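Long-range contacts in endonuclease NucS (Thermococcus kodakarensis KOD1, PDB 5GKE), which acts as a mismatch restriction endonuclease on double-stranded DNA and is predicted to cut the single-stranded ends of branched DNA: residues A[32-38]-A[108-114]; A[25-31]-A[56-60]. The protein carries 1 engineered substitution. All coordinates share one frame; numbering follows the deposited sequence.

Contact 1 (A[32-38]-A[108-114]); sequences TIFARCK and ELEEVYM
R36, M114 and E110 bury the most surface where strand 32-38 pairs antiparallel with 108-114. R36 reaches across to two acids. With CG anti to the backbone N (chi1 -158°), a bend at chi3 carries the guanidinium over to E110 and E111. NH2 forms a salt bridge with E111 OE1; the hydrogen bond within it is bent and weak, and its modelled length of 2.5 Å is doubtfully short. The guanidinium and this carboxylate are nearly perpendicular (84°). E111 CB sits under one face of the guanidinium. E110 crosses R36 at about a right angle and adds a long salt bridge, OE1 to NH1 at 3.7 Å; the same OE1 is hydrogen-bonded to S51. E110 OE2 runs past the K38 chain, 3.4 Å from CE. The Y113 hydroxyl lies at the guanidinium edge and bonds to D53.

M114 lies alongside F34, pointing the same way. The bend at its chi3 (84°) brings CE over one face of the ring, 3.9 Å from the centroid, a CH-pi contact. SD meets the ring obliquely, a Met-aromatic contact. F34 also stacks on F118 of the second subunit.

The backbone pairing carries two classic beta bulges. E110 and E111 both face R36; Y113 and M114 both face F34. F34 O accepts from Y113 N at 2.9 Å. M114 N also donates to F34 O, at 3.2 Å. A35 CB packs on L109 CD2 at 3.9 Å, on the face that holds V112 and C37. The F34-M114 end is thus apolar and joins the dimer interface, whereas two acids would probably balance the charge of R36.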
# COMPACT_ATOMS: atom_id res chain seq x y z
N THR A 32 20.39 -7.33 7.03
CA THR A 32 19.57 -8.40 6.49
C THR A 32 19.82 -9.66 7.28
O THR A 32 20.97 -10.03 7.52
CB THR A 32 19.85 -8.64 4.99
OG1 THR A 32 19.58 -7.45 4.26
CG2 THR A 32 18.96 -9.74 4.45
N ILE A 33 18.74 -10.32 7.68
CA ILE A 33 18.81 -11.55 8.45
C ILE A 33 17.92 -12.63 7.85
O ILE A 33 16.75 -12.38 7.54
CB ILE A 33 18.39 -11.28 9.92
CG1 ILE A 33 19.44 -10.40 10.61
CG2 ILE A 33 18.15 -12.57 10.67
CD1 ILE A 33 19.02 -9.94 11.98
N PHE A 34 18.47 -13.82 7.66
CA PHE A 34 17.66 -15.00 7.35
C PHE A 34 17.55 -15.78 8.65
O PHE A 34 18.56 -16.11 9.25
CB PHE A 34 18.28 -15.87 6.25
CG PHE A 34 18.62 -15.14 4.97
CD1 PHE A 34 19.59 -15.65 4.12
CD2 PHE A 34 17.96 -13.99 4.59
CE1 PHE A 34 19.91 -15.01 2.93
CE2 PHE A 34 18.27 -13.34 3.40
CZ PHE A 34 19.25 -13.85 2.58
N ALA A 35 16.34 -16.09 9.09
CA ALA A 35 16.19 -16.72 10.38
C ALA A 35 14.91 -17.50 10.52
O ALA A 35 13.93 -17.22 9.83
CB ALA A 35 16.25 -15.66 11.48
N ARG A 36 14.90 -18.48 11.42
CA ARG A 36 13.66 -19.03 11.90
C ARG A 36 13.21 -18.12 13.04
O ARG A 36 13.98 -17.82 13.95
CB ARG A 36 13.82 -20.47 12.39
CG ARG A 36 12.51 -21.23 12.38
CD ARG A 36 12.50 -22.36 13.38
NE ARG A 36 13.82 -22.98 13.45
CZ ARG A 36 14.46 -23.24 14.59
NH1 ARG A 36 13.89 -22.94 15.75
NH2 ARG A 36 15.66 -23.79 14.55
N CYS A 37 11.96 -17.69 12.99
CA CYS A 37 11.51 -16.73 14.00
C CYS A 37 10.03 -16.81 14.31
O CYS A 37 9.26 -17.46 13.62
CB CYS A 37 11.87 -15.31 13.56
SG CYS A 37 11.13 -14.80 12.01
N LYS A 38 9.67 -16.15 15.41
CA LYS A 38 8.29 -15.84 15.75
C LYS A 38 8.15 -14.31 15.75
O LYS A 38 9.11 -13.59 16.04
CB LYS A 38 7.92 -16.41 17.13
CG LYS A 38 7.89 -17.93 17.24
CD LYS A 38 7.76 -18.30 18.71
CE LYS A 38 7.48 -19.77 18.93
NZ LYS A 38 7.41 -20.02 20.40
N GLU A 108 11.47 -12.63 17.60
CA GLU A 108 12.24 -13.61 18.35
C GLU A 108 13.07 -14.45 17.39
O GLU A 108 12.53 -15.18 16.58
CB GLU A 108 11.31 -14.51 19.16
CG GLU A 108 12.05 -15.43 20.12
CD GLU A 108 11.15 -16.49 20.75
OE1 GLU A 108 9.91 -16.33 20.73
OE2 GLU A 108 11.70 -17.49 21.27
N LEU A 109 14.39 -14.38 17.51
CA LEU A 109 15.23 -15.13 16.59
C LEU A 109 15.54 -16.48 17.20
O LEU A 109 16.33 -16.58 18.13
CB LEU A 109 16.51 -14.35 16.31
CG LEU A 109 16.28 -12.95 15.77
CD1 LEU A 109 17.57 -12.15 15.75
CD2 LEU A 109 15.70 -13.03 14.37
N GLU A 110 14.92 -17.53 16.67
CA GLU A 110 15.12 -18.86 17.21
C GLU A 110 16.38 -19.51 16.66
O GLU A 110 17.11 -20.16 17.40
CB GLU A 110 13.91 -19.74 16.90
CG GLU A 110 12.65 -19.22 17.54
CD GLU A 110 11.44 -20.04 17.18
OE1 GLU A 110 11.24 -20.31 15.97
OE2 GLU A 110 10.70 -20.42 18.12
N GLU A 111 16.61 -19.37 15.36
CA GLU A 111 17.88 -19.74 14.75
C GLU A 111 18.27 -18.77 13.65
O GLU A 111 17.56 -18.62 12.66
CB GLU A 111 17.79 -21.16 14.19
CG GLU A 111 19.07 -21.66 13.55
CD GLU A 111 18.98 -23.12 13.17
OE1 GLU A 111 17.92 -23.73 13.42
OE2 GLU A 111 19.97 -23.67 12.64
N VAL A 112 19.43 -18.15 13.77
CA VAL A 112 19.80 -17.21 12.73
C VAL A 112 20.70 -17.91 11.70
O VAL A 112 21.83 -18.26 11.99
CB VAL A 112 20.52 -15.99 13.33
CG1 VAL A 112 21.04 -15.08 12.22
CG2 VAL A 112 19.58 -15.24 14.29
N TYR A 113 20.18 -18.11 10.49
CA TYR A 113 20.94 -18.79 9.44
C TYR A 113 21.97 -17.87 8.81
O TYR A 113 23.05 -18.30 8.40
CB TYR A 113 20.03 -19.31 8.34
CG TYR A 113 18.84 -20.11 8.81
CD1 TYR A 113 19.01 -21.36 9.42
CD2 TYR A 113 17.54 -19.65 8.62
CE1 TYR A 113 17.92 -22.11 9.84
CE2 TYR A 113 16.45 -20.39 9.04
CZ TYR A 113 16.64 -21.62 9.64
OH TYR A 113 15.56 -22.36 10.06
N MET A 114 21.63 -16.60 8.68
CA MET A 114 22.58 -15.64 8.16
C MET A 114 22.30 -14.26 8.73
O MET A 114 21.15 -13.91 8.99
CB MET A 114 22.53 -15.62 6.63
CG MET A 114 23.67 -14.83 5.99
SD MET A 114 23.32 -14.38 4.28
CE MET A 114 22.37 -12.87 4.57

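Contact 2 (A[25-31]-A[56-60]); sequences LLEEAML and IIVKP
L31 and V58 form an antiparallel hydrogen-bonded pair. L31 N donates to V58 O at 3.0 Å, almost straight (174°). V58 N returns the bond to L31 O at 3.0 Å. The I57 CA-H also points at L31 O, so this oxygen has a second, softer contact. A water donates to A29 O at 2.9 Å and, weakly, to V58 O. It bridges the two segments just beyond the last direct bond.

Three contacts are apolar. L31 CB and V58 CB meet at 4.1 Å on one face of the sheet. L25, on the helix, sends CD2 to V58 CG1 at 4.4 Å. M30 has its CG anti to the carbonyl carbon (chi1 -79°), which places it against P60 CD.

The P60 ring also rests on backbone carbonyls of the turn after the helix. Its CG lies 3.2 Å from E28 O and 3.4 Å from A29 O. At the dimer interface, I57 packs on I57 of the second subunit.

E28 has positive phi and ends helix 14-27 in a Schellman motif. After A29 the chain enters strand 30-42. The arrangement is a Schellman-capped helix leading into a strand that pairs antiparallel with 52-58, part of the sheet of the PH-like N-terminal domain.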
# COMPACT_ATOMS: atom_id res chain seq x y z
N LEU A 25 23.49 -0.73 12.70
CA LEU A 25 22.79 0.46 13.20
C LEU A 25 23.72 1.66 13.33
O LEU A 25 23.40 2.77 12.89
CB LEU A 25 22.13 0.17 14.54
CG LEU A 25 21.21 -1.05 14.48
CD1 LEU A 25 20.60 -1.33 15.84
CD2 LEU A 25 20.13 -0.83 13.44
N LEU A 26 24.88 1.43 13.93
CA LEU A 26 25.87 2.48 14.08
C LEU A 26 26.35 3.07 12.75
O LEU A 26 26.53 4.27 12.64
CB LEU A 26 27.06 1.91 14.86
CG LEU A 26 27.80 2.83 15.83
CD1 LEU A 26 26.83 3.78 16.51
CD2 LEU A 26 28.50 1.97 16.85
N GLU A 27 26.54 2.22 11.75
CA GLU A 27 27.09 2.67 10.47
C GLU A 27 26.05 3.15 9.46
O GLU A 27 26.40 3.49 8.34
CB GLU A 27 27.91 1.55 9.84
CG GLU A 27 29.11 1.14 10.67
CD GLU A 27 29.88 0.00 10.04
OE1 GLU A 27 30.13 0.05 8.82
OE2 GLU A 27 30.23 -0.95 10.77
N GLU A 28 24.79 3.18 9.86
CA GLU A 28 23.71 3.52 8.94
C GLU A 28 23.71 2.56 7.75
O GLU A 28 23.50 2.98 6.62
CB GLU A 28 23.84 4.96 8.45
CG GLU A 28 22.96 5.97 9.15
CD GLU A 28 23.09 7.36 8.55
OE1 GLU A 28 24.15 7.65 7.94
OE2 GLU A 28 22.14 8.16 8.67
N ALA A 29 23.99 1.29 7.99
CA ALA A 29 24.00 0.28 6.94
C ALA A 29 22.67 -0.46 6.88
O ALA A 29 21.78 -0.24 7.70
CB ALA A 29 25.15 -0.72 7.15
N MET A 30 22.55 -1.36 5.91
CA MET A 30 21.37 -2.20 5.87
C MET A 30 21.62 -3.53 6.53
O MET A 30 22.63 -4.19 6.28
CB MET A 30 20.89 -2.38 4.43
CG MET A 30 20.12 -1.18 3.96
SD MET A 30 19.01 -1.58 2.61
CE MET A 30 20.07 -1.15 1.25
N LEU A 31 20.69 -3.92 7.38
CA LEU A 31 20.77 -5.19 8.06
C LEU A 31 19.86 -6.15 7.35
O LEU A 31 18.70 -5.83 7.06
CB LEU A 31 20.39 -5.06 9.53
CG LEU A 31 20.66 -6.29 10.38
CD1 LEU A 31 22.14 -6.53 10.45
CD2 LEU A 31 20.07 -6.09 11.76
N ILE A 56 14.48 -10.84 7.06
CA ILE A 56 14.25 -9.69 7.91
C ILE A 56 15.16 -8.55 7.46
O ILE A 56 16.35 -8.75 7.27
CB ILE A 56 14.51 -10.03 9.38
CG1 ILE A 56 13.49 -11.07 9.85
CG2 ILE A 56 14.47 -8.78 10.24
CD1 ILE A 56 13.93 -11.89 11.05
N ILE A 57 14.59 -7.37 7.26
CA ILE A 57 15.39 -6.24 6.82
C ILE A 57 15.19 -5.05 7.73
O ILE A 57 14.06 -4.70 8.07
CB ILE A 57 15.07 -5.83 5.38
CG1 ILE A 57 15.53 -6.92 4.41
CG2 ILE A 57 15.72 -4.49 5.03
CD1 ILE A 57 15.17 -6.61 2.99
N VAL A 58 16.30 -4.45 8.16
CA VAL A 58 16.24 -3.19 8.88
C VAL A 58 17.03 -2.14 8.12
O VAL A 58 18.23 -2.29 7.91
CB VAL A 58 16.77 -3.32 10.32
CG1 VAL A 58 16.59 -2.01 11.08
CG2 VAL A 58 16.05 -4.45 11.02
N LYS A 59 16.33 -1.11 7.68
CA LYS A 59 16.93 0.01 7.00
C LYS A 59 17.40 1.07 8.00
O LYS A 59 16.84 1.21 9.08
CB LYS A 59 15.92 0.63 6.02
CG LYS A 59 15.30 -0.34 5.06
CD LYS A 59 14.63 0.40 3.93
CE LYS A 59 14.03 -0.56 2.92
NZ LYS A 59 13.49 0.19 1.76
N PRO A 60 18.43 1.85 7.62
CA PRO A 60 18.98 2.94 8.43
C PRO A 60 17.92 3.93 8.91
O PRO A 60 18.10 4.55 9.96
CB PRO A 60 19.95 3.63 7.46
CG PRO A 60 20.36 2.59 6.51
CD PRO A 60 19.16 1.69 6.35
O HOH W 1 20.06 -0.31 9.98

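How the contacts relate
Both contacts lie in the PH-like N-terminal domain, with centres about 16 Å apart. They share strand 30-42: contact 2 uses its start and contact 1 the residues that follow. Along the chain the segments alternate, in the order 25-31, 32-38, 56-60, 108-114. Strand 30-42 pairs with 52-58 and with both 103-109 and 111-118 in one antiparallel sheet. The contacts touch directly. I33 O and I56 N are 2.8 Å apart, a probable hydrogen bond, and L109 CD2 packs on I56 CD1. Both contacts also reach the second subunit, so this strand brings together parts of the domain that are far apart in sequence, close to the dimer interface.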